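Local coordinates for protein glucose-6-phosphate isomerase (Thermus thermophilus, PDB 1ZZG) that probably catalyses the reversible interconversion of glucose 6-phosphate and fructose 6-phosphate, a step shared by glycolysis and gluconeogenesis, at residues Pro243-Met248 and Gln263-Ser268. Residues are numbered along the deposited sequence; the frame is centred on the assembly and turned at random.
Sequences PVHVFM and QLHDES
His245 and His265 each carry CG anti to the backbone N (chi1 172° and -177°), which sends both rings out from their backbones into the helix-sheet interface. The CA atoms of His245 and His265 are 9.5 Å apart, an ordinary spacing for a helix on a sheet, and the two side chains span it. The rings meet in an edge-to-face pair, with centroids 5.5 Å apart and planes at 54°, so the pair is tilted well away from a perpendicular T. The edge belongs to His245: its CD2 stands over one face of the His265 ring, displaced toward the rim, and lies 4.3 Å from His265 CE1. Only 65 Å² is buried between the segments, both sides summed, and no hydrogen bond crosses, which marks a light van der Waals touch within a buried environment.

Hydrogen bonds outside the pair probably limit how far each ring can turn. His245 ND1 is bonded to Leu307 O, and His265 NE2 to Thr281 OG1, so each imidazole has one nitrogen engaged by a neighbouring strand. Along the helix, Gln263 NE2 donates to Glu267 OE2 at 3.0 Å, reaching it from above the carboxylate plane; the same oxygen forms a salt bridge with Arg187. These contacts would help position Glu267, the predicted proton donor.

Strand 244-249 runs parallel between strands 306-313 and 278-287 in a largely parallel sheet, consistent with an SIS-type alpha/beta domain of the phosphoglucose isomerase family. Helix 257-269 packs against it partly through this histidine pair. Phe261, earlier on that helix, meets the His265 ring and stacks on Phe247, while Leu381 of helix 371-391 touches both Phe247 and Leu264, joining a second helix to the same sheet-helix interface.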
ATOM      1  N   PRO A 243       5.938  15.596 -12.408  1.00 28.65           N
ATOM      2  CA  PRO A 243       5.259  14.301 -12.577  1.00 27.34           C
ATOM      3  C   PRO A 243       4.739  13.619 -11.319  1.00 25.88           C
ATOM      4  O   PRO A 243       3.758  12.870 -11.366  1.00 26.67           O
ATOM      5  CB  PRO A 243       6.318  13.449 -13.285  1.00 28.27           C
ATOM      6  CG  PRO A 243       7.603  13.960 -12.690  1.00 28.07           C
ATOM      7  CD  PRO A 243       7.384  15.477 -12.684  1.00 27.79           C
ATOM      8  N   VAL A 244       5.374  13.895 -10.191  1.00 25.26           N
ATOM      9  CA  VAL A 244       4.992  13.227  -8.955  1.00 25.97           C
ATOM     10  C   VAL A 244       4.548  14.082  -7.774  1.00 24.72           C
ATOM     11  O   VAL A 244       5.090  15.147  -7.505  1.00 23.54           O
ATOM     12  CB  VAL A 244       6.157  12.316  -8.487  1.00 24.23           C
ATOM     13  CG1 VAL A 244       5.889  11.762  -7.093  1.00 26.02           C
ATOM     14  CG2 VAL A 244       6.360  11.191  -9.498  1.00 25.13           C
ATOM     15  N   HIS A 245       3.542  13.581  -7.069  1.00 25.09           N
ATOM     16  CA  HIS A 245       3.036  14.230  -5.875  1.00 24.63           C
ATOM     17  C   HIS A 245       2.985  13.145  -4.807  1.00 24.05           C
ATOM     18  O   HIS A 245       2.177  12.217  -4.890  1.00 23.14           O
ATOM     19  CB  HIS A 245       1.640  14.812  -6.109  1.00 24.71           C
ATOM     20  CG  HIS A 245       0.994  15.327  -4.860  1.00 24.41           C
ATOM     21  ND1 HIS A 245       1.669  16.093  -3.936  1.00 24.84           N
ATOM     22  CD2 HIS A 245      -0.264  15.181  -4.379  1.00 24.90           C
ATOM     23  CE1 HIS A 245       0.857  16.397  -2.940  1.00 25.10           C
ATOM     24  NE2 HIS A 245      -0.322  15.856  -3.185  1.00 24.39           N
ATOM     25  N   VAL A 246       3.866  13.248  -3.819  1.00 23.19           N
ATOM     26  CA  VAL A 246       3.912  12.259  -2.748  1.00 22.86           C
ATOM     27  C   VAL A 246       2.998  12.648  -1.592  1.00 22.77           C
ATOM     28  O   VAL A 246       2.981  13.799  -1.161  1.00 23.28           O
ATOM     29  CB  VAL A 246       5.353  12.087  -2.201  1.00 23.06           C
ATOM     30  CG1 VAL A 246       5.374  11.007  -1.122  1.00 22.29           C
ATOM     31  CG2 VAL A 246       6.299  11.725  -3.337  1.00 20.60           C
ATOM     32  N   PHE A 247       2.225  11.679  -1.109  1.00 20.58           N
ATOM     33  CA  PHE A 247       1.311  11.891   0.010  1.00 21.89           C
ATOM     34  C   PHE A 247       1.803  10.919   1.084  1.00 21.50           C
ATOM     35  O   PHE A 247       1.556   9.713   1.004  1.00 21.64           O
ATOM     36  CB  PHE A 247      -0.133  11.563  -0.414  1.00 20.71           C
ATOM     37  CG  PHE A 247      -1.164  11.851   0.647  1.00 21.86           C
ATOM     38  CD1 PHE A 247      -1.549  13.159   0.932  1.00 22.33           C
ATOM     39  CD2 PHE A 247      -1.743  10.811   1.371  1.00 21.14           C
ATOM     40  CE1 PHE A 247      -2.494  13.425   1.920  1.00 23.96           C
ATOM     41  CE2 PHE A 247      -2.683  11.066   2.356  1.00 21.45           C
ATOM     42  CZ  PHE A 247      -3.061  12.376   2.635  1.00 22.45           C
ATOM     43  N   MET A 248       2.505  11.454   2.080  1.00 21.49           N
ATOM     44  CA  MET A 248       3.092  10.650   3.149  1.00 21.16           C
ATOM     45  C   MET A 248       2.466  10.886   4.521  1.00 21.61           C
ATOM     46  O   MET A 248       2.500  11.996   5.048  1.00 22.27           O
ATOM     47  CB  MET A 248       4.595  10.940   3.195  1.00 21.74           C
ATOM     48  CG  MET A 248       5.410  10.089   4.148  1.00 25.29           C
ATOM     49  SD  MET A 248       7.177  10.459   3.903  1.00 26.43           S
ATOM     50  CE  MET A 248       7.932   9.342   5.071  1.00 25.39           C
ATOM     51  N   GLN A 263      -6.492   7.313  -5.210  1.00 22.86           N
ATOM     52  CA  GLN A 263      -7.634   7.184  -6.113  1.00 22.75           C
ATOM     53  C   GLN A 263      -8.304   8.541  -6.282  1.00 22.43           C
ATOM     54  O   GLN A 263      -8.671   8.932  -7.389  1.00 22.74           O
ATOM     55  CB  GLN A 263      -8.697   6.204  -5.597  1.00 25.00           C
ATOM     56  CG  GLN A 263     -10.009   6.373  -6.373  1.00 25.99           C
ATOM     57  CD  GLN A 263     -11.095   5.383  -6.008  1.00 31.52           C
ATOM     58  OE1 GLN A 263     -11.232   4.991  -4.856  1.00 34.62           O
ATOM     59  NE2 GLN A 263     -11.898   4.998  -6.996  1.00 31.61           N
ATOM     60  N   LEU A 264      -8.495   9.248  -5.172  1.00 22.78           N
ATOM     61  CA  LEU A 264      -9.133  10.558  -5.225  1.00 21.83           C
ATOM     62  C   LEU A 264      -8.389  11.485  -6.186  1.00 22.32           C
ATOM     63  O   LEU A 264      -8.987  12.098  -7.069  1.00 21.89           O
ATOM     64  CB  LEU A 264      -9.155  11.201  -3.837  1.00 22.57           C
ATOM     65  CG  LEU A 264      -9.680  12.645  -3.828  1.00 23.57           C
ATOM     66  CD1 LEU A 264     -11.158  12.651  -4.214  1.00 22.44           C
ATOM     67  CD2 LEU A 264      -9.479  13.275  -2.461  1.00 21.49           C
ATOM     68  N   HIS A 265      -7.077  11.581  -6.002  1.00 23.22           N
ATOM     69  CA  HIS A 265      -6.250  12.455  -6.827  1.00 22.16           C
ATOM     70  C   HIS A 265      -6.123  12.006  -8.287  1.00 22.02           C
ATOM     71  O   HIS A 265      -6.456  12.756  -9.210  1.00 21.61           O
ATOM     72  CB  HIS A 265      -4.855  12.572  -6.208  1.00 21.91           C
ATOM     73  CG  HIS A 265      -3.946  13.503  -6.947  1.00 23.75           C
ATOM     74  ND1 HIS A 265      -4.008  14.872  -6.804  1.00 24.38           N
ATOM     75  CD2 HIS A 265      -2.971  13.261  -7.854  1.00 22.52           C
ATOM     76  CE1 HIS A 265      -3.106  15.435  -7.591  1.00 24.83           C
ATOM     77  NE2 HIS A 265      -2.463  14.478  -8.239  1.00 22.82           N
ATOM     78  N   ASP A 266      -5.634  10.785  -8.480  1.00 21.51           N
ATOM     79  CA  ASP A 266      -5.427  10.199  -9.806  1.00 22.85           C
ATOM     80  C   ASP A 266      -6.672  10.130 -10.690  1.00 22.51           C
ATOM     81  O   ASP A 266      -6.675  10.631 -11.806  1.00 22.94           O
ATOM     82  CB  ASP A 266      -4.873   8.776  -9.665  1.00 21.46           C
ATOM     83  CG  ASP A 266      -3.391   8.741  -9.338  1.00 23.31           C
ATOM     84  OD1 ASP A 266      -2.828   9.776  -8.920  1.00 22.67           O
ATOM     85  OD2 ASP A 266      -2.791   7.651  -9.491  1.00 25.23           O
ATOM     86  N   GLU A 267      -7.721   9.485 -10.192  1.00 22.35           N
ATOM     87  CA  GLU A 267      -8.945   9.327 -10.964  1.00 22.98           C
ATOM     88  C   GLU A 267      -9.665  10.639 -11.254  1.00 23.96           C
ATOM     89  O   GLU A 267     -10.310  10.778 -12.292  1.00 22.84           O
ATOM     90  CB  GLU A 267      -9.887   8.357 -10.246  1.00 26.28           C
ATOM     91  CG  GLU A 267     -10.653   7.459 -11.190  1.00 29.68           C
ATOM     92  CD  GLU A 267     -11.327   6.295 -10.488  1.00 30.70           C
ATOM     93  OE1 GLU A 267     -11.082   5.141 -10.896  1.00 30.65           O
ATOM     94  OE2 GLU A 267     -12.101   6.531  -9.535  1.00 26.86           O
ATOM     95  N   SER A 268      -9.553  11.603 -10.344  1.00 23.24           N
ATOM     96  CA  SER A 268     -10.216  12.889 -10.530  1.00 24.21           C
ATOM     97  C   SER A 268      -9.495  13.824 -11.503  1.00 24.42           C
ATOM     98  O   SER A 268     -10.120  14.407 -12.392  1.00 24.15           O
ATOM     99  CB  SER A 268     -10.368  13.619  -9.188  1.00 23.20           C
ATOM    100  OG  SER A 268     -11.210  12.916  -8.290  1.00 25.09           O
TER